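Local coordinates for putative gdp-fucose protein o-fucosyltransferase 1 (Caenorhabditis elegans, PDB 3ZY2), which is a putative protein O-fucosyltransferase of the GT-B clan, folded around two parallel beta-sheets, with guanosine-5'-diphosphate bound in the model, at residues G9-C14 with P167-S172; T234-L239 with E248-G253; L209-V214 with R324-V329; I57-L62 with K189-S194. One frame throughout, in Å; residues are numbered along the deposited sequence.

How the contacts relate
Contacts 1 and 3 each join neighbouring parallel strands, but in different sheets: contact 1 is buried in the six-stranded sheet, contact 3 is partly buried at the start of two strands in the five-stranded sheet. Their centres lie about 40 Å apart, on opposite sides of the chain's centre. Contact 4, also buried, sits between them, where the chain passes from one sheet toward the other. Contact 2 is a surface loop pairing, nested in the chain between the two segments of contact 3. Contact 1 is a backbone ladder with apolar flanks, contact 3 has a lysine-aspartate salt bridge on its exposed side, contact 4 a serine cap, and contact 2 a histidine wedged between loops.

Contact 1 of 4, residues G9-C14 with P167-S172; sequences GYIVFC and PVLAFS
The carbonyl oxygen of Y10 takes the amide of L169 at 2.8 Å (N to O), has the CA-H of V168 close beside it, and also accepts a hydrogen bond from R39. It is one rung of a regular parallel ladder in which each strand bonds in turn. Y10 N reaches P167 O at 2.7 Å, V12 N donates to L169 O, F171 N to V12 O at 2.9 Å, and C14 N to F171 O. Y10, I11, V12 and F13 stand beside V168, L169, A170 and F171 in order, and the strand axes diverge by only 16°. G9 leads in with a positive phi, its CA pressed to 3.1 Å from P167 O.

On the face that carries Y10 and V12, the working group is CG1 of V12. A chi1 of 61° sets it between the backbone N and the carbonyl carbon, and from there it touches V168 CG1 at 3.6 Å and A170 CB at 3.7 Å. On the other face, I11 CG2 meets the edge of the F171 ring at CE1, 3.8 Å away, while CB of F13 rests on CB of F171 and the F13 ring leads away from strand 168-171 to F27 and V30 of helix 20-37.

The pair forms the middle of the six-stranded sheet of a Rossmann-like domain. Strand 40-42 flanks residues 10-13, and strand 95-98 flanks 168-171. Helix 20-37 covers the face of I11, F13 and L169, whereas helix 77-88 lies against Y10 and V168.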
# COMPACT_ATOMS: atom_id res chain seq x y z
N GLY A 9 -6.62 13.20 -21.22
CA GLY A 9 -5.47 12.39 -20.85
C GLY A 9 -5.77 10.91 -20.73
O GLY A 9 -6.84 10.43 -21.15
N TYR A 10 -4.80 10.20 -20.15
CA TYR A 10 -4.78 8.73 -20.14
C TYR A 10 -4.52 8.15 -18.77
O TYR A 10 -3.95 8.80 -17.88
CB TYR A 10 -3.69 8.21 -21.10
CG TYR A 10 -3.97 8.60 -22.52
CD1 TYR A 10 -3.60 9.87 -22.99
CD2 TYR A 10 -4.66 7.75 -23.38
CE1 TYR A 10 -3.88 10.26 -24.29
CE2 TYR A 10 -4.94 8.13 -24.67
CZ TYR A 10 -4.56 9.39 -25.12
OH TYR A 10 -4.86 9.72 -26.41
N ILE A 11 -4.92 6.89 -18.60
CA ILE A 11 -4.53 6.08 -17.46
C ILE A 11 -3.85 4.84 -18.00
O ILE A 11 -4.37 4.21 -18.92
CB ILE A 11 -5.76 5.65 -16.62
CG1 ILE A 11 -6.36 6.85 -15.89
CG2 ILE A 11 -5.40 4.56 -15.60
CD1 ILE A 11 -7.82 6.62 -15.51
N VAL A 12 -2.71 4.48 -17.42
CA VAL A 12 -2.01 3.23 -17.76
C VAL A 12 -1.64 2.55 -16.45
O VAL A 12 -1.33 3.23 -15.46
CB VAL A 12 -0.78 3.46 -18.69
CG1 VAL A 12 0.29 4.36 -18.03
CG2 VAL A 12 -0.18 2.12 -19.14
N PHE A 13 -1.71 1.23 -16.42
CA PHE A 13 -1.45 0.50 -15.17
C PHE A 13 -0.93 -0.89 -15.43
O PHE A 13 -1.13 -1.44 -16.54
CB PHE A 13 -2.71 0.44 -14.27
CG PHE A 13 -3.70 -0.63 -14.69
CD1 PHE A 13 -4.50 -0.45 -15.81
CD2 PHE A 13 -3.79 -1.82 -13.95
CE1 PHE A 13 -5.39 -1.46 -16.21
CE2 PHE A 13 -4.67 -2.85 -14.35
CZ PHE A 13 -5.47 -2.65 -15.47
N CYS A 14 -0.28 -1.44 -14.41
CA CYS A 14 0.11 -2.84 -14.38
C CYS A 14 -0.90 -3.65 -13.57
O CYS A 14 -1.15 -3.29 -12.40
CB CYS A 14 1.48 -3.01 -13.73
SG CYS A 14 1.97 -4.76 -13.74
N PRO A 167 -0.75 14.36 -18.31
CA PRO A 167 -1.45 13.76 -19.44
C PRO A 167 -1.69 12.26 -19.23
O PRO A 167 -2.63 11.71 -19.80
CB PRO A 167 -0.49 13.99 -20.61
CG PRO A 167 0.83 14.28 -20.00
CD PRO A 167 0.55 14.95 -18.71
N VAL A 168 -0.83 11.64 -18.43
CA VAL A 168 -0.90 10.19 -18.20
C VAL A 168 -0.78 9.89 -16.71
O VAL A 168 0.24 10.19 -16.10
CB VAL A 168 0.18 9.39 -18.98
CG1 VAL A 168 0.07 7.88 -18.64
CG2 VAL A 168 0.07 9.61 -20.50
N LEU A 169 -1.80 9.27 -16.12
CA LEU A 169 -1.68 8.76 -14.77
C LEU A 169 -1.20 7.33 -14.88
O LEU A 169 -1.85 6.52 -15.54
CB LEU A 169 -3.04 8.80 -14.04
CG LEU A 169 -3.66 10.03 -13.38
CD1 LEU A 169 -3.08 11.39 -13.83
CD2 LEU A 169 -5.16 10.03 -13.51
N ALA A 170 -0.07 7.02 -14.27
CA ALA A 170 0.53 5.69 -14.38
C ALA A 170 0.61 5.00 -13.03
O ALA A 170 1.24 5.51 -12.12
CB ALA A 170 1.92 5.78 -15.01
N PHE A 171 -0.03 3.84 -12.91
CA PHE A 171 -0.14 3.11 -11.63
C PHE A 171 0.58 1.76 -11.70
O PHE A 171 0.26 0.92 -12.56
CB PHE A 171 -1.62 2.85 -11.31
CG PHE A 171 -2.48 4.08 -11.22
CD1 PHE A 171 -3.11 4.62 -12.35
CD2 PHE A 171 -2.74 4.68 -9.98
CE1 PHE A 171 -3.94 5.72 -12.26
CE2 PHE A 171 -3.56 5.78 -9.88
CZ PHE A 171 -4.15 6.32 -11.01
N SER A 172 1.53 1.51 -10.82
CA SER A 172 2.18 0.19 -10.82
C SER A 172 1.32 -0.85 -10.12
O SER A 172 1.48 -2.05 -10.35
CB SER A 172 3.59 0.21 -10.23
OG SER A 172 4.42 -0.72 -10.93

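Contact 2 of 4, residues T234-L239 with E248-G253; sequences TTNRPL and EGHHLG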
# COMPACT_ATOMS: atom_id res chain seq x y z
N THR A 234 -14.34 -19.02 12.05
CA THR A 234 -14.91 -18.20 13.11
C THR A 234 -14.99 -16.74 12.66
O THR A 234 -15.98 -16.05 12.94
CB THR A 234 -14.12 -18.32 14.44
OG1 THR A 234 -12.73 -18.16 14.17
CG2 THR A 234 -14.35 -19.68 15.07
N THR A 235 -13.95 -16.27 11.97
CA THR A 235 -13.94 -14.90 11.46
C THR A 235 -14.66 -14.80 10.10
O THR A 235 -15.21 -13.74 9.76
CB THR A 235 -12.52 -14.29 11.41
OG1 THR A 235 -12.57 -12.96 10.88
CG2 THR A 235 -11.56 -15.11 10.57
N ASN A 236 -14.65 -15.89 9.35
CA ASN A 236 -15.44 -16.01 8.12
C ASN A 236 -15.33 -14.80 7.19
O ASN A 236 -16.33 -14.28 6.71
CB ASN A 236 -16.91 -16.28 8.51
CG ASN A 236 -17.81 -16.57 7.33
OD1 ASN A 236 -18.99 -16.18 7.31
ND2 ASN A 236 -17.30 -17.31 6.36
N ARG A 237 -14.10 -14.34 6.95
CA ARG A 237 -13.88 -13.21 6.03
C ARG A 237 -13.92 -13.69 4.59
O ARG A 237 -13.67 -14.87 4.32
CB ARG A 237 -12.53 -12.54 6.27
CG ARG A 237 -12.40 -11.91 7.65
CD ARG A 237 -13.48 -10.87 7.90
NE ARG A 237 -13.18 -10.09 9.10
CZ ARG A 237 -14.01 -9.21 9.67
NH1 ARG A 237 -15.21 -8.97 9.15
NH2 ARG A 237 -13.62 -8.57 10.76
N PRO A 238 -14.22 -12.76 3.65
CA PRO A 238 -14.05 -13.10 2.24
C PRO A 238 -12.65 -13.60 1.96
O PRO A 238 -11.64 -13.11 2.53
CB PRO A 238 -14.28 -11.76 1.54
CG PRO A 238 -15.25 -11.06 2.45
CD PRO A 238 -14.77 -11.41 3.83
N LEU A 239 -12.59 -14.60 1.09
CA LEU A 239 -11.33 -15.11 0.62
C LEU A 239 -11.44 -15.14 -0.89
O LEU A 239 -12.26 -15.89 -1.44
CB LEU A 239 -11.07 -16.50 1.19
CG LEU A 239 -9.77 -17.17 0.74
CD1 LEU A 239 -8.50 -16.40 1.20
CD2 LEU A 239 -9.74 -18.62 1.24
N GLU A 248 -21.95 -10.49 -0.35
CA GLU A 248 -21.04 -9.50 0.24
C GLU A 248 -20.85 -9.77 1.74
O GLU A 248 -21.83 -10.00 2.46
CB GLU A 248 -21.55 -8.07 0.03
CG GLU A 248 -20.54 -7.01 0.40
CD GLU A 248 -20.89 -5.63 -0.15
OE1 GLU A 248 -21.98 -5.12 0.18
OE2 GLU A 248 -20.06 -5.08 -0.91
N GLY A 249 -19.60 -9.78 2.18
CA GLY A 249 -19.27 -10.01 3.60
C GLY A 249 -19.80 -11.34 4.12
O GLY A 249 -19.94 -11.53 5.33
N HIS A 250 -20.09 -12.27 3.20
CA HIS A 250 -20.59 -13.62 3.52
C HIS A 250 -21.94 -13.63 4.25
O HIS A 250 -22.15 -14.44 5.15
CB HIS A 250 -19.55 -14.41 4.32
CG HIS A 250 -18.37 -14.86 3.52
ND1 HIS A 250 -18.17 -14.52 2.20
CD2 HIS A 250 -17.30 -15.61 3.88
CE1 HIS A 250 -17.04 -15.05 1.78
NE2 HIS A 250 -16.49 -15.72 2.77
N HIS A 251 -22.85 -12.76 3.83
CA HIS A 251 -24.15 -12.65 4.51
C HIS A 251 -25.01 -13.91 4.37
O HIS A 251 -25.90 -14.14 5.19
CB HIS A 251 -24.91 -11.39 4.09
CG HIS A 251 -25.44 -11.43 2.69
ND1 HIS A 251 -26.62 -12.06 2.36
CD2 HIS A 251 -24.96 -10.90 1.53
CE1 HIS A 251 -26.85 -11.92 1.06
NE2 HIS A 251 -25.85 -11.22 0.54
N LEU A 252 -24.70 -14.74 3.37
CA LEU A 252 -25.48 -15.95 3.09
C LEU A 252 -25.00 -17.22 3.82
O LEU A 252 -25.70 -18.24 3.80
CB LEU A 252 -25.53 -16.22 1.58
CG LEU A 252 -26.34 -15.27 0.69
CD1 LEU A 252 -26.16 -15.64 -0.78
CD2 LEU A 252 -27.81 -15.28 1.06
N GLY A 253 -23.82 -17.16 4.43
CA GLY A 253 -23.26 -18.35 5.07
C GLY A 253 -21.79 -18.30 5.42
O GLY A 253 -21.14 -17.24 5.35
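Two irregular loops, one leading into the short helix 243-246 and the other leaving it, fold back on each other at the protein surface. H250, which starts a type I beta turn ending at G253, is the piece wedged between them, and among the touching residues it is the buried one. Its CB points at the opposite loop, and the imidazole lies along the backbone of residues 236 to 238. P238 N sits 3.8 Å above one face of the H250 ring, offset toward the rim. The amide group of N236 comes up at the ring's edge, the two planes 45° apart. N236 gets there with CG opposite its own backbone N (chi1 -174°), which swings the amide across toward H250 and the carbonyl of G253. R237 O approaches the ring obliquely. Farther along, the P238 ring meets G249, with CG 4.3 Å from G249 CA.

The second loop is held in shape locally: H251 N donates to E248 O at 3.2 Å, G253 N closes the turn on H250 O at 3.3 Å, and G249 N is bound by E243. The side chain of R237 heads away from the contact and is taken up by the second subunit, with a salt bridge to E137 and a hydrogen bond to K160 O of that chain.

Chemically, then, the loops meet through a flat heteroaromatic ring resting against a proline-containing backbone, while the charged arginine of the first loop is directed to the subunit interface.

Contact 3 of 4, residues L209-V214 with R324-V329; sequences LAKPFV and RADLFV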
# COMPACT_ATOMS: atom_id res chain seq x y z
N LEU A 209 -18.04 -32.34 -27.35
CA LEU A 209 -18.98 -32.17 -26.24
C LEU A 209 -20.43 -32.21 -26.71
O LEU A 209 -20.99 -31.17 -27.11
CB LEU A 209 -18.68 -30.86 -25.49
CG LEU A 209 -17.29 -30.78 -24.81
CD1 LEU A 209 -17.04 -29.35 -24.31
CD2 LEU A 209 -17.19 -31.80 -23.67
N ALA A 210 -21.03 -33.39 -26.65
CA ALA A 210 -22.46 -33.52 -26.97
C ALA A 210 -23.25 -32.68 -25.97
O ALA A 210 -22.93 -32.60 -24.76
CB ALA A 210 -22.90 -34.99 -26.94
N LYS A 211 -24.26 -32.00 -26.49
CA LYS A 211 -25.08 -31.09 -25.67
C LYS A 211 -26.36 -31.77 -25.18
O LYS A 211 -26.89 -32.67 -25.83
CB LYS A 211 -25.40 -29.84 -26.47
CG LYS A 211 -24.14 -28.92 -26.63
CD LYS A 211 -24.36 -27.75 -27.59
CE LYS A 211 -25.29 -26.66 -27.01
NZ LYS A 211 -24.72 -26.04 -25.77
N PRO A 212 -26.85 -31.33 -24.01
CA PRO A 212 -26.28 -30.27 -23.16
C PRO A 212 -25.08 -30.78 -22.37
O PRO A 212 -25.00 -31.97 -22.06
CB PRO A 212 -27.43 -29.94 -22.20
CG PRO A 212 -28.31 -31.14 -22.17
CD PRO A 212 -28.10 -31.92 -23.46
N PHE A 213 -24.11 -29.90 -22.13
CA PHE A 213 -22.91 -30.32 -21.38
C PHE A 213 -22.72 -29.54 -20.11
O PHE A 213 -23.09 -28.35 -20.02
CB PHE A 213 -21.61 -30.35 -22.24
CG PHE A 213 -20.99 -29.00 -22.55
CD1 PHE A 213 -21.40 -28.26 -23.66
CD2 PHE A 213 -19.92 -28.52 -21.78
CE1 PHE A 213 -20.78 -27.04 -23.97
CE2 PHE A 213 -19.29 -27.28 -22.09
CZ PHE A 213 -19.72 -26.54 -23.19
N VAL A 214 -22.19 -30.24 -19.11
CA VAL A 214 -21.79 -29.63 -17.84
C VAL A 214 -20.30 -29.33 -17.94
O VAL A 214 -19.53 -30.21 -18.30
CB VAL A 214 -21.99 -30.59 -16.64
CG1 VAL A 214 -21.58 -29.92 -15.33
CG2 VAL A 214 -23.45 -31.02 -16.49
N ARG A 324 -19.65 -21.00 -22.31
CA ARG A 324 -20.61 -21.50 -23.32
C ARG A 324 -21.40 -22.73 -22.88
O ARG A 324 -22.33 -23.15 -23.59
CB ARG A 324 -19.88 -21.84 -24.63
CG ARG A 324 -19.30 -20.58 -25.27
CD ARG A 324 -18.50 -20.89 -26.55
NE ARG A 324 -19.40 -21.14 -27.65
CZ ARG A 324 -19.90 -20.21 -28.46
NH1 ARG A 324 -19.58 -18.92 -28.34
NH2 ARG A 324 -20.75 -20.57 -29.42
N ALA A 325 -21.06 -23.28 -21.71
CA ALA A 325 -21.65 -24.53 -21.23
C ALA A 325 -23.14 -24.42 -20.96
O ALA A 325 -23.62 -23.34 -20.67
CB ALA A 325 -20.93 -25.00 -19.96
N ASP A 326 -23.85 -25.54 -21.02
CA ASP A 326 -25.25 -25.52 -20.62
C ASP A 326 -25.38 -25.32 -19.13
O ASP A 326 -26.30 -24.63 -18.69
CB ASP A 326 -25.94 -26.79 -21.11
CG ASP A 326 -25.90 -26.91 -22.63
OD1 ASP A 326 -24.86 -27.36 -23.18
OD2 ASP A 326 -26.90 -26.50 -23.30
N LEU A 327 -24.46 -25.87 -18.35
CA LEU A 327 -24.38 -25.65 -16.90
C LEU A 327 -22.91 -25.60 -16.51
O LEU A 327 -22.13 -26.43 -16.98
CB LEU A 327 -25.07 -26.76 -16.11
CG LEU A 327 -24.95 -26.63 -14.58
CD1 LEU A 327 -25.72 -25.40 -14.08
CD2 LEU A 327 -25.43 -27.89 -13.87
N PHE A 328 -22.53 -24.61 -15.70
CA PHE A 328 -21.18 -24.47 -15.17
C PHE A 328 -21.22 -24.77 -13.68
O PHE A 328 -22.09 -24.25 -12.98
CB PHE A 328 -20.70 -23.03 -15.36
CG PHE A 328 -19.43 -22.69 -14.59
CD1 PHE A 328 -18.25 -23.42 -14.75
CD2 PHE A 328 -19.42 -21.60 -13.73
CE1 PHE A 328 -17.11 -23.06 -14.05
CE2 PHE A 328 -18.26 -21.26 -13.02
CZ PHE A 328 -17.10 -21.98 -13.20
N VAL A 329 -20.32 -25.65 -13.23
CA VAL A 329 -20.10 -25.85 -11.77
C VAL A 329 -18.68 -25.39 -11.46
O VAL A 329 -17.71 -25.98 -11.94
CB VAL A 329 -20.30 -27.31 -11.30
CG1 VAL A 329 -20.30 -27.38 -9.75
CG2 VAL A 329 -21.60 -27.89 -11.84
O HOH W 1 -22.31 -24.56 -26.15
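F213 and D326 anchor the tight part of this contact. F213 N donates to D326 OD1 at 2.8 Å, coming from above the carboxylate plane, while the ring of F213 lies against A325, whose CA is 3.9 Å from the ring centroid, over the face. L209 CD1 lies over the opposite face, offset toward the rim. A chi1 of 76° turns the ring toward A325, and CE2 comes to 3.5 Å from A325 CB. F213 O receives L327 N at 3.3 Å and, more weakly, D326 N. One residue on, V214 pairs with L327 in parallel register, and its CG1 reaches V329 CG2 at 4.0 Å.

The solvent side is looser. K211, an exposed residue, bends at chi3 and chi4, which brings NZ back to a salt bridge with D326 OD1 at 2.9 Å; the bond to OD2 is weak. Lysine and backbone amide thus hold OD1 from opposite faces of the carboxylate, which should favour the ionised form. A water links K211 NZ to R324 O. Between the two regions P212, after a cis peptide, sets its CB 3.4 Å from D326 CG.

Strand 213-218 is central in the five-stranded sheet, with 282-287 on one flank and 327-330 on the other. Helix 195-208 packs on F213 through I205; helix 264-278 lies over V214, L327 and V329.

Contact 4 of 4, residues I57-L62 with K189-S194; sequences IPFEFL and KYLRWS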
# COMPACT_ATOMS: atom_id res chain seq x y z
N ILE A 57 1.03 -10.42 -22.18
CA ILE A 57 0.09 -10.81 -23.22
C ILE A 57 -0.76 -9.60 -23.62
O ILE A 57 -1.38 -9.00 -22.77
CB ILE A 57 -0.85 -11.95 -22.69
CG1 ILE A 57 -0.07 -13.09 -22.00
CG2 ILE A 57 -1.80 -12.42 -23.79
CD1 ILE A 57 0.96 -13.86 -22.85
N PRO A 58 -0.75 -9.21 -24.91
CA PRO A 58 -1.57 -8.05 -25.25
C PRO A 58 -3.06 -8.30 -25.00
O PRO A 58 -3.56 -9.43 -25.24
CB PRO A 58 -1.32 -7.86 -26.75
CG PRO A 58 -0.01 -8.55 -27.02
CD PRO A 58 0.03 -9.70 -26.05
N PHE A 59 -3.75 -7.26 -24.53
CA PHE A 59 -5.18 -7.34 -24.26
C PHE A 59 -5.94 -7.97 -25.43
O PHE A 59 -6.75 -8.88 -25.23
CB PHE A 59 -5.73 -5.94 -23.97
CG PHE A 59 -7.25 -5.89 -23.89
CD1 PHE A 59 -8.03 -5.73 -25.04
CD2 PHE A 59 -7.90 -6.02 -22.65
CE1 PHE A 59 -9.45 -5.69 -24.95
CE2 PHE A 59 -9.30 -5.97 -22.56
CZ PHE A 59 -10.07 -5.82 -23.70
N GLU A 60 -5.67 -7.49 -26.64
CA GLU A 60 -6.43 -7.90 -27.83
C GLU A 60 -6.16 -9.34 -28.30
O GLU A 60 -6.89 -9.87 -29.13
CB GLU A 60 -6.20 -6.91 -28.99
CG GLU A 60 -4.76 -6.85 -29.46
CD GLU A 60 -3.95 -5.75 -28.77
OE1 GLU A 60 -4.24 -5.38 -27.60
OE2 GLU A 60 -2.98 -5.28 -29.43
N PHE A 61 -5.12 -9.97 -27.76
CA PHE A 61 -4.90 -11.39 -27.99
C PHE A 61 -6.02 -12.19 -27.31
O PHE A 61 -6.46 -13.23 -27.82
CB PHE A 61 -3.54 -11.81 -27.46
CG PHE A 61 -3.09 -13.17 -27.92
CD1 PHE A 61 -2.81 -13.40 -29.26
CD2 PHE A 61 -2.94 -14.21 -27.00
CE1 PHE A 61 -2.39 -14.67 -29.70
CE2 PHE A 61 -2.52 -15.48 -27.43
CZ PHE A 61 -2.25 -15.69 -28.78
N LEU A 62 -6.52 -11.65 -26.20
CA LEU A 62 -7.49 -12.36 -25.34
C LEU A 62 -8.92 -11.87 -25.52
O LEU A 62 -9.84 -12.66 -25.53
CB LEU A 62 -7.10 -12.22 -23.87
CG LEU A 62 -5.72 -12.77 -23.51
CD1 LEU A 62 -5.49 -12.60 -22.04
CD2 LEU A 62 -5.61 -14.27 -23.90
N LYS A 189 -19.55 -8.04 -18.86
CA LYS A 189 -20.33 -8.04 -20.12
C LYS A 189 -19.47 -7.55 -21.31
O LYS A 189 -19.61 -8.01 -22.45
CB LYS A 189 -21.58 -7.15 -19.95
CG LYS A 189 -22.34 -6.90 -21.22
CD LYS A 189 -23.55 -6.02 -20.94
CE LYS A 189 -23.90 -5.16 -22.14
NZ LYS A 189 -24.26 -5.96 -23.35
N TYR A 190 -18.54 -6.64 -21.00
CA TYR A 190 -17.75 -5.95 -22.01
C TYR A 190 -16.41 -6.60 -22.26
O TYR A 190 -15.62 -6.07 -23.04
CB TYR A 190 -17.58 -4.47 -21.64
CG TYR A 190 -18.90 -3.78 -21.44
CD1 TYR A 190 -19.63 -3.37 -22.53
CD2 TYR A 190 -19.40 -3.56 -20.17
CE1 TYR A 190 -20.87 -2.74 -22.37
CE2 TYR A 190 -20.62 -2.92 -19.99
CZ TYR A 190 -21.34 -2.53 -21.10
OH TYR A 190 -22.55 -1.90 -20.93
N LEU A 191 -16.18 -7.74 -21.63
CA LEU A 191 -14.97 -8.55 -21.93
C LEU A 191 -15.42 -9.77 -22.73
O LEU A 191 -15.92 -10.75 -22.17
CB LEU A 191 -14.22 -8.97 -20.66
CG LEU A 191 -13.74 -7.82 -19.76
CD1 LEU A 191 -12.87 -8.33 -18.65
CD2 LEU A 191 -13.02 -6.69 -20.50
N ARG A 192 -15.24 -9.68 -24.04
CA ARG A 192 -15.68 -10.70 -24.99
C ARG A 192 -14.43 -11.34 -25.56
O ARG A 192 -13.56 -10.63 -26.07
CB ARG A 192 -16.49 -10.05 -26.11
CG ARG A 192 -16.93 -11.05 -27.18
CD ARG A 192 -17.89 -10.43 -28.16
NE ARG A 192 -19.13 -10.01 -27.48
CZ ARG A 192 -20.09 -9.28 -28.04
NH1 ARG A 192 -19.99 -8.88 -29.31
NH2 ARG A 192 -21.15 -8.95 -27.33
N TRP A 193 -14.33 -12.67 -25.49
CA TRP A 193 -13.14 -13.35 -26.00
C TRP A 193 -12.85 -13.01 -27.44
O TRP A 193 -13.76 -12.87 -28.27
CB TRP A 193 -13.23 -14.88 -25.85
CG TRP A 193 -13.44 -15.25 -24.41
CD1 TRP A 193 -14.62 -15.63 -23.83
CD2 TRP A 193 -12.47 -15.18 -23.35
NE1 TRP A 193 -14.43 -15.84 -22.48
CE2 TRP A 193 -13.13 -15.56 -22.16
CE3 TRP A 193 -11.11 -14.84 -23.30
CZ2 TRP A 193 -12.47 -15.61 -20.92
CZ3 TRP A 193 -10.45 -14.90 -22.07
CH2 TRP A 193 -11.13 -15.29 -20.89
N SER A 194 -11.56 -12.90 -27.75
CA SER A 194 -11.13 -12.65 -29.12
C SER A 194 -11.75 -13.69 -30.04
O SER A 194 -12.09 -14.83 -29.62
CB SER A 194 -9.61 -12.71 -29.21
OG SER A 194 -9.15 -14.02 -28.88
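The backbones of L62 and S194 come together beside the short, weakly bonded helix 59-62, just before helix 195-208, S194 N donating to L62 O at 2.8 Å from well above the carbonyl plane. S194 adds a second bond with its side chain: chi1 of 63° holds OG between the backbone N and the carbonyl carbon, and OG donates to F61 O at 3.0 Å, again out of the carbonyl plane. Two successive carbonyls are therefore gripped by one serine, and R196 gives F61 O a further hydrogen bond.

L62 O also lies at the edge of the W193 indole, 3.4 Å from CE3, and W193 CA-H points to the same oxygen. The far end of that indole is fixed by NE1 bonding to E343, with F63 stacked on the ring. Elsewhere L191 CD2 approaches the edge of the F59 ring, 4.3 Å from CE2, and L191 goes on to pack against helix 20-37.

S194 is the N-cap of helix 195-208, its OG also bonding weakly to I197 N. Residues 189-194 lie on the connection between the two parallel sheets, consistent with the two-domain layout of GT-B proteins.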